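PDB 2IXR: membrane antigen from Burkholderia pseudomallei, which is required for invasion of epithelial cells, survival within host cells and escape from endocytic vesicles, and probably regulates the secretion of the effectors BipB and BipC. Local coordinates for residues L57-R62 with D156-L161; D170-I175 with V241-R246. All blocks are in the same frame, centred on the assembly; numbering follows the deposited sequence.

Contact 1. Residues L57-R62 with D156-L161; sequences LRLPDR and DVMSKL
Leu-57 and Leu-59, two residues apart on an extended piece of chain, lay their side chains against Met-158 of helix 121-160 and Leu-161 near its C-terminal end. Leu-57 points at the helix and touches Met-158 twice: CB of Leu-57 sits 3.8 Å from CG of Met-158, and CD1 of Leu-57 lies 3.8 Å from Met-158 CB, the two side chains passing at a slant. Met-158 reaches Leu-57 because CG stands opposite the backbone N (chi1 -160°); the side chain then bends at chi2 and chi3. The bend carries SD round to Leu-59, whose CD2 is 4.2 Å from this sulfur. The same methyl, Leu-59 CD2, meets Leu-161 CD1 at 3.8 Å, the two side chains crossing at about a right angle. No hydrogen bond joins the segments.

Farther out, Leu-57 O accepts a bond from Lys-258 and Pro-60 O one from Tyr-247, both on helix 244-293, while Arg-58, turned away from the contact, bonds through NH1 to Val-68 O. Leu-59 also packs on Tyr-247, Trp-250, Asn-251 and Ser-255 of helix 244-293, and Leu-161 reaches Ile-180 of helix 177-189. Ser-159 OG bonds to Asp-156 O at 3.3 Å, and this carbonyl also accepts Lys-160 N.

Segment 57-62 thus bridges the two helices of the predicted coiled coil, 121-160 and 244-293. A small buried seam of methyls, methylenes and one thioether joins it to the first, and its directional bonds include those to helix 244-293 and strand 67-68.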
loop_
_atom_site.group_PDB
_atom_site.type_symbol
_atom_site.label_atom_id
_atom_site.label_comp_id
_atom_site.label_asym_id
_atom_site.label_seq_id
_atom_site.Cartn_x
_atom_site.Cartn_y
_atom_site.Cartn_z
ATOM N N LEU A 57 3.880 -13.938 -6.699
ATOM C CA LEU A 57 2.717 -14.736 -6.969
ATOM C C LEU A 57 2.448 -14.755 -8.477
ATOM O O LEU A 57 2.659 -13.753 -9.175
ATOM C CB LEU A 57 1.518 -14.199 -6.239
ATOM C CG LEU A 57 1.541 -14.226 -4.736
ATOM C CD1 LEU A 57 0.254 -13.577 -4.261
ATOM C CD2 LEU A 57 1.656 -15.685 -4.212
ATOM N N ARG A 58 1.976 -15.896 -8.968
ATOM C CA ARG A 58 1.703 -16.057 -10.388
ATOM C C ARG A 58 0.574 -17.076 -10.619
ATOM O O ARG A 58 0.119 -17.778 -9.668
ATOM C CB ARG A 58 2.988 -16.515 -11.126
ATOM C CG ARG A 58 3.616 -17.820 -10.539
ATOM C CD ARG A 58 4.728 -18.425 -11.462
ATOM N NE ARG A 58 4.200 -19.467 -12.359
ATOM C CZ ARG A 58 4.121 -20.762 -12.048
ATOM N NH1 ARG A 58 3.596 -21.624 -12.918
ATOM N NH2 ARG A 58 4.575 -21.203 -10.868
ATOM N N LEU A 59 0.111 -17.134 -11.870
ATOM C CA LEU A 59 -0.910 -18.082 -12.258
ATOM C C LEU A 59 -0.214 -19.353 -12.780
ATOM O O LEU A 59 0.915 -19.270 -13.331
ATOM C CB LEU A 59 -1.773 -17.495 -13.366
ATOM C CG LEU A 59 -2.448 -16.142 -13.169
ATOM C CD1 LEU A 59 -2.735 -15.523 -14.543
ATOM C CD2 LEU A 59 -3.745 -16.281 -12.366
ATOM N N PRO A 60 -0.897 -20.507 -12.664
ATOM C CA PRO A 60 -0.361 -21.747 -13.202
ATOM C C PRO A 60 0.030 -21.532 -14.665
ATOM O O PRO A 60 -0.341 -20.534 -15.284
ATOM C CB PRO A 60 -1.533 -22.712 -13.097
ATOM C CG PRO A 60 -2.361 -22.184 -11.949
ATOM C CD PRO A 60 -2.231 -20.699 -12.038
ATOM N N ASP A 61 0.914 -22.379 -15.166
ATOM C CA ASP A 61 1.364 -22.244 -16.548
ATOM C C ASP A 61 2.332 -23.349 -16.943
ATOM O O ASP A 61 2.809 -24.101 -16.082
ATOM C CB ASP A 61 1.998 -20.864 -16.788
ATOM C CG ASP A 61 2.036 -20.482 -18.300
ATOM O OD1 ASP A 61 1.285 -21.100 -19.113
ATOM O OD2 ASP A 61 2.830 -19.579 -18.670
ATOM N N ARG A 62 2.641 -23.422 -18.249
ATOM C CA ARG A 62 3.546 -24.421 -18.784
ATOM C C ARG A 62 4.962 -23.865 -18.808
ATOM O O ARG A 62 5.305 -22.992 -19.620
ATOM C CB ARG A 62 3.104 -24.845 -20.187
ATOM C CG ARG A 62 2.044 -25.987 -20.203
ATOM C CD ARG A 62 2.338 -27.050 -21.304
ATOM N NE ARG A 62 2.997 -28.249 -20.772
ATOM C CZ ARG A 62 2.369 -29.222 -20.107
ATOM N NH1 ARG A 62 1.057 -29.161 -19.891
ATOM N NH2 ARG A 62 3.051 -30.259 -19.651
ATOM N N ASP A 156 -4.345 -12.960 -1.671
ATOM C CA ASP A 156 -5.169 -14.065 -1.227
ATOM C C ASP A 156 -5.903 -14.757 -2.439
ATOM O O ASP A 156 -5.954 -16.004 -2.531
ATOM C CB ASP A 156 -6.184 -13.549 -0.196
ATOM C CG ASP A 156 -6.908 -14.666 0.524
ATOM O OD1 ASP A 156 -8.133 -14.561 0.689
ATOM O OD2 ASP A 156 -6.249 -15.621 0.965
ATOM N N VAL A 157 -6.485 -13.961 -3.336
ATOM C CA VAL A 157 -7.200 -14.558 -4.469
ATOM C C VAL A 157 -6.234 -15.107 -5.494
ATOM O O VAL A 157 -6.545 -16.057 -6.212
ATOM C CB VAL A 157 -8.251 -13.614 -5.121
ATOM C CG1 VAL A 157 -9.140 -13.004 -4.083
ATOM C CG2 VAL A 157 -7.593 -12.579 -5.950
ATOM N N MET A 158 -5.051 -14.523 -5.540
ATOM C CA MET A 158 -4.000 -14.983 -6.440
ATOM C C MET A 158 -3.509 -16.374 -6.043
ATOM O O MET A 158 -2.916 -17.086 -6.836
ATOM C CB MET A 158 -2.825 -14.012 -6.434
ATOM C CG MET A 158 -1.964 -14.147 -7.645
ATOM S SD MET A 158 -2.875 -13.711 -9.162
ATOM C CE MET A 158 -3.976 -12.467 -8.533
ATOM N N SER A 159 -3.786 -16.763 -4.812
ATOM C CA SER A 159 -3.365 -18.055 -4.324
ATOM C C SER A 159 -4.564 -19.054 -4.243
ATOM O O SER A 159 -4.418 -20.260 -4.453
ATOM C CB SER A 159 -2.730 -17.885 -2.963
ATOM O OG SER A 159 -3.641 -18.246 -1.961
ATOM N N LYS A 160 -5.744 -18.532 -3.994
ATOM C CA LYS A 160 -6.913 -19.363 -3.903
ATOM C C LYS A 160 -7.367 -19.869 -5.252
ATOM O O LYS A 160 -8.029 -20.897 -5.337
ATOM C CB LYS A 160 -8.057 -18.620 -3.221
ATOM C CG LYS A 160 -7.946 -18.562 -1.731
ATOM C CD LYS A 160 -9.217 -17.992 -1.072
ATOM C CE LYS A 160 -8.991 -17.711 0.432
ATOM N NZ LYS A 160 -10.238 -17.320 1.142
ATOM N N LEU A 161 -7.075 -19.115 -6.299
ATOM C CA LEU A 161 -7.545 -19.446 -7.636
ATOM C C LEU A 161 -6.710 -20.536 -8.253
ATOM O O LEU A 161 -6.972 -21.002 -9.348
ATOM C CB LEU A 161 -7.555 -18.190 -8.523
ATOM C CG LEU A 161 -6.336 -17.780 -9.351
ATOM C CD1 LEU A 161 -6.385 -16.256 -9.666
ATOM C CD2 LEU A 161 -5.043 -18.156 -8.674
#

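Contact 2. Residues D170-I175 with V241-R246; sequences DKNMKI and VWDTAR
Met-173 and Trp-242 form the hydrogen-bonded pair of an antiparallel ladder between strands 172-175 and 240-243. Met-173 N gives a nearly straight bond to Trp-242 O (2.8 Å, 170° at the hydrogen), and Trp-242 N returns one to Met-173 O at 2.9 Å. A third bond, Thr-244 N to Lys-171 O at 3.0 Å, reaches the acceptor from above its carbonyl plane, where the strand gives way to helix 244-293 and Asp-243 takes the N-cap position.

The closely packed part belongs to buried Met-173. Its chain bends at chi2 (77°), bringing SD to 3.9 Å from Thr-244 CA and CE to 3.7 Å from Thr-244 OG1; Tyr-247 and Arg-62 also touch this side chain. Trp-242, on the same face but partly exposed, has Arg-246 NH1 3.3 Å above its ring plane, offset toward the rim.

The other face, with Asn-172, Lys-174, Val-241 and Asp-243, is turned more to solvent. Here Lys-174 CG rests on exposed Val-241 CG1 at 3.7 Å.

Backbone bonds therefore set the register, carrying it past the last strand residue into the first turn of the long helix, while Met-173 packs on that helix's first residue and the other face stays largely at the surface.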
loop_
_atom_site.group_PDB
_atom_site.type_symbol
_atom_site.label_atom_id
_atom_site.label_comp_id
_atom_site.label_asym_id
_atom_site.label_seq_id
_atom_site.Cartn_x
_atom_site.Cartn_y
_atom_site.Cartn_z
ATOM N N ASP A 170 -2.299 -31.886 -22.342
ATOM C CA ASP A 170 -0.908 -31.445 -22.349
ATOM C C ASP A 170 -0.796 -30.218 -23.177
ATOM O O ASP A 170 0.246 -29.569 -23.211
ATOM C CB ASP A 170 0.012 -32.536 -22.910
ATOM C CG ASP A 170 0.972 -33.081 -21.862
ATOM O OD1 ASP A 170 0.826 -34.264 -21.461
ATOM O OD2 ASP A 170 1.798 -32.285 -21.358
ATOM N N LYS A 171 -1.877 -29.884 -23.865
ATOM C CA LYS A 171 -1.913 -28.654 -24.676
ATOM C C LYS A 171 -3.216 -27.889 -24.436
ATOM O O LYS A 171 -3.651 -27.078 -25.273
ATOM C CB LYS A 171 -1.727 -28.963 -26.173
ATOM C CG LYS A 171 -0.458 -28.362 -26.779
ATOM C CD LYS A 171 0.292 -27.480 -25.754
ATOM C CE LYS A 171 1.817 -27.581 -25.907
ATOM N NZ LYS A 171 2.460 -28.402 -24.825
ATOM N N ASN A 172 -3.825 -28.152 -23.279
ATOM C CA ASN A 172 -5.076 -27.504 -22.872
ATOM C C ASN A 172 -5.190 -27.417 -21.338
ATOM O O ASN A 172 -4.693 -28.288 -20.606
ATOM C CB ASN A 172 -6.288 -28.262 -23.448
ATOM C CG ASN A 172 -6.682 -27.765 -24.819
ATOM O OD1 ASN A 172 -7.572 -26.938 -24.954
ATOM N ND2 ASN A 172 -6.049 -28.304 -25.845
ATOM N N MET A 173 -5.874 -26.385 -20.859
ATOM C CA MET A 173 -6.079 -26.211 -19.426
ATOM C C MET A 173 -7.551 -26.073 -19.118
ATOM O O MET A 173 -8.338 -25.644 -19.968
ATOM C CB MET A 173 -5.319 -24.971 -18.898
ATOM C CG MET A 173 -3.780 -24.997 -19.092
ATOM S SD MET A 173 -3.275 -24.616 -20.825
ATOM C CE MET A 173 -1.490 -24.091 -20.603
ATOM N N LYS A 174 -7.918 -26.470 -17.903
ATOM C CA LYS A 174 -9.277 -26.364 -17.410
ATOM C C LYS A 174 -9.356 -25.220 -16.360
ATOM O O LYS A 174 -8.512 -25.123 -15.471
ATOM C CB LYS A 174 -9.728 -27.704 -16.797
ATOM C CG LYS A 174 -11.219 -27.780 -16.509
ATOM C CD LYS A 174 -11.489 -27.765 -15.020
ATOM C CE LYS A 174 -12.825 -28.407 -14.713
ATOM N NZ LYS A 174 -12.667 -29.831 -14.309
ATOM N N ILE A 175 -10.359 -24.355 -16.496
ATOM C CA ILE A 175 -10.507 -23.191 -15.604
ATOM C C ILE A 175 -11.939 -22.940 -15.181
ATOM O O ILE A 175 -12.780 -22.569 -15.998
ATOM C CB ILE A 175 -9.924 -21.906 -16.238
ATOM C CG1 ILE A 175 -10.227 -20.703 -15.346
ATOM C CG2 ILE A 175 -10.520 -21.673 -17.632
ATOM C CD1 ILE A 175 -9.334 -19.490 -15.604
ATOM N N VAL A 241 -12.555 -24.844 -20.841
ATOM C CA VAL A 241 -11.280 -25.472 -21.174
ATOM C C VAL A 241 -10.663 -24.814 -22.410
ATOM O O VAL A 241 -11.243 -24.843 -23.508
ATOM C CB VAL A 241 -11.402 -27.042 -21.350
ATOM C CG1 VAL A 241 -12.068 -27.699 -20.142
ATOM C CG2 VAL A 241 -12.128 -27.394 -22.615
ATOM N N TRP A 242 -9.517 -24.163 -22.215
ATOM C CA TRP A 242 -8.855 -23.445 -23.311
ATOM C C TRP A 242 -7.557 -24.104 -23.658
ATOM O O TRP A 242 -6.940 -24.757 -22.819
ATOM C CB TRP A 242 -8.604 -21.963 -22.958
ATOM C CG TRP A 242 -9.831 -21.218 -22.524
ATOM C CD1 TRP A 242 -11.127 -21.600 -22.696
ATOM C CD2 TRP A 242 -9.869 -19.972 -21.818
ATOM N NE1 TRP A 242 -11.972 -20.686 -22.112
ATOM C CE2 TRP A 242 -11.224 -19.659 -21.596
ATOM C CE3 TRP A 242 -8.880 -19.092 -21.340
ATOM C CZ2 TRP A 242 -11.623 -18.494 -20.927
ATOM C CZ3 TRP A 242 -9.276 -17.923 -20.715
ATOM C CH2 TRP A 242 -10.638 -17.633 -20.514
ATOM N N ASP A 243 -7.104 -23.890 -24.884
ATOM C CA ASP A 243 -5.843 -24.453 -25.334
ATOM C C ASP A 243 -4.689 -23.636 -24.768
ATOM O O ASP A 243 -4.885 -22.540 -24.216
ATOM C CB ASP A 243 -5.775 -24.463 -26.872
ATOM C CG ASP A 243 -6.583 -23.355 -27.495
ATOM O OD1 ASP A 243 -7.808 -23.284 -27.218
ATOM O OD2 ASP A 243 -5.986 -22.525 -28.216
ATOM N N THR A 244 -3.482 -24.142 -24.951
ATOM C CA THR A 244 -2.313 -23.463 -24.451
ATOM C C THR A 244 -2.277 -22.006 -24.906
ATOM O O THR A 244 -1.830 -21.124 -24.162
ATOM C CB THR A 244 -1.006 -24.228 -24.791
ATOM O OG1 THR A 244 -0.940 -25.432 -24.003
ATOM C CG2 THR A 244 0.204 -23.371 -24.474
ATOM N N ALA A 245 -2.786 -21.743 -26.104
ATOM C CA ALA A 245 -2.754 -20.378 -26.644
ATOM C C ALA A 245 -3.804 -19.487 -26.015
ATOM O O ALA A 245 -3.569 -18.289 -25.808
ATOM C CB ALA A 245 -2.912 -20.385 -28.128
ATOM N N ARG A 246 -4.993 -20.049 -25.794
ATOM C CA ARG A 246 -6.108 -19.298 -25.225
ATOM C C ARG A 246 -5.822 -18.962 -23.777
ATOM O O ARG A 246 -6.127 -17.864 -23.323
ATOM C CB ARG A 246 -7.408 -20.101 -25.311
ATOM C CG ARG A 246 -8.551 -19.385 -25.986
ATOM C CD ARG A 246 -8.648 -17.987 -25.535
ATOM N NE ARG A 246 -9.907 -17.712 -24.861
ATOM C CZ ARG A 246 -10.133 -16.627 -24.127
ATOM N NH1 ARG A 246 -11.315 -16.446 -23.548
ATOM N NH2 ARG A 246 -9.181 -15.703 -23.990
#

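Both segments of contact 1 precede those of contact 2 in sequence, and the centres are about 16 Å apart. Helix 244-293 serves both: Tyr-247 and Trp-250 receive Leu-59 from contact 1, and Met-173 and Ile-175, respectively, from contact 2. The two also touch directly, through a 2.9 Å salt bridge between Arg-62 NH2 and Asp-170 OD2 and through packing of Arg-62 CG on Met-173 CE. Both predicted coiled-coil helices are thus tied together near one end, by the three-stranded sheet and by the preceding segment 57-62. If 57-62 belongs to the N-terminal domain, its place beside these helices would fit that domain's role in preventing premature oligomerization through the coiled-coil region.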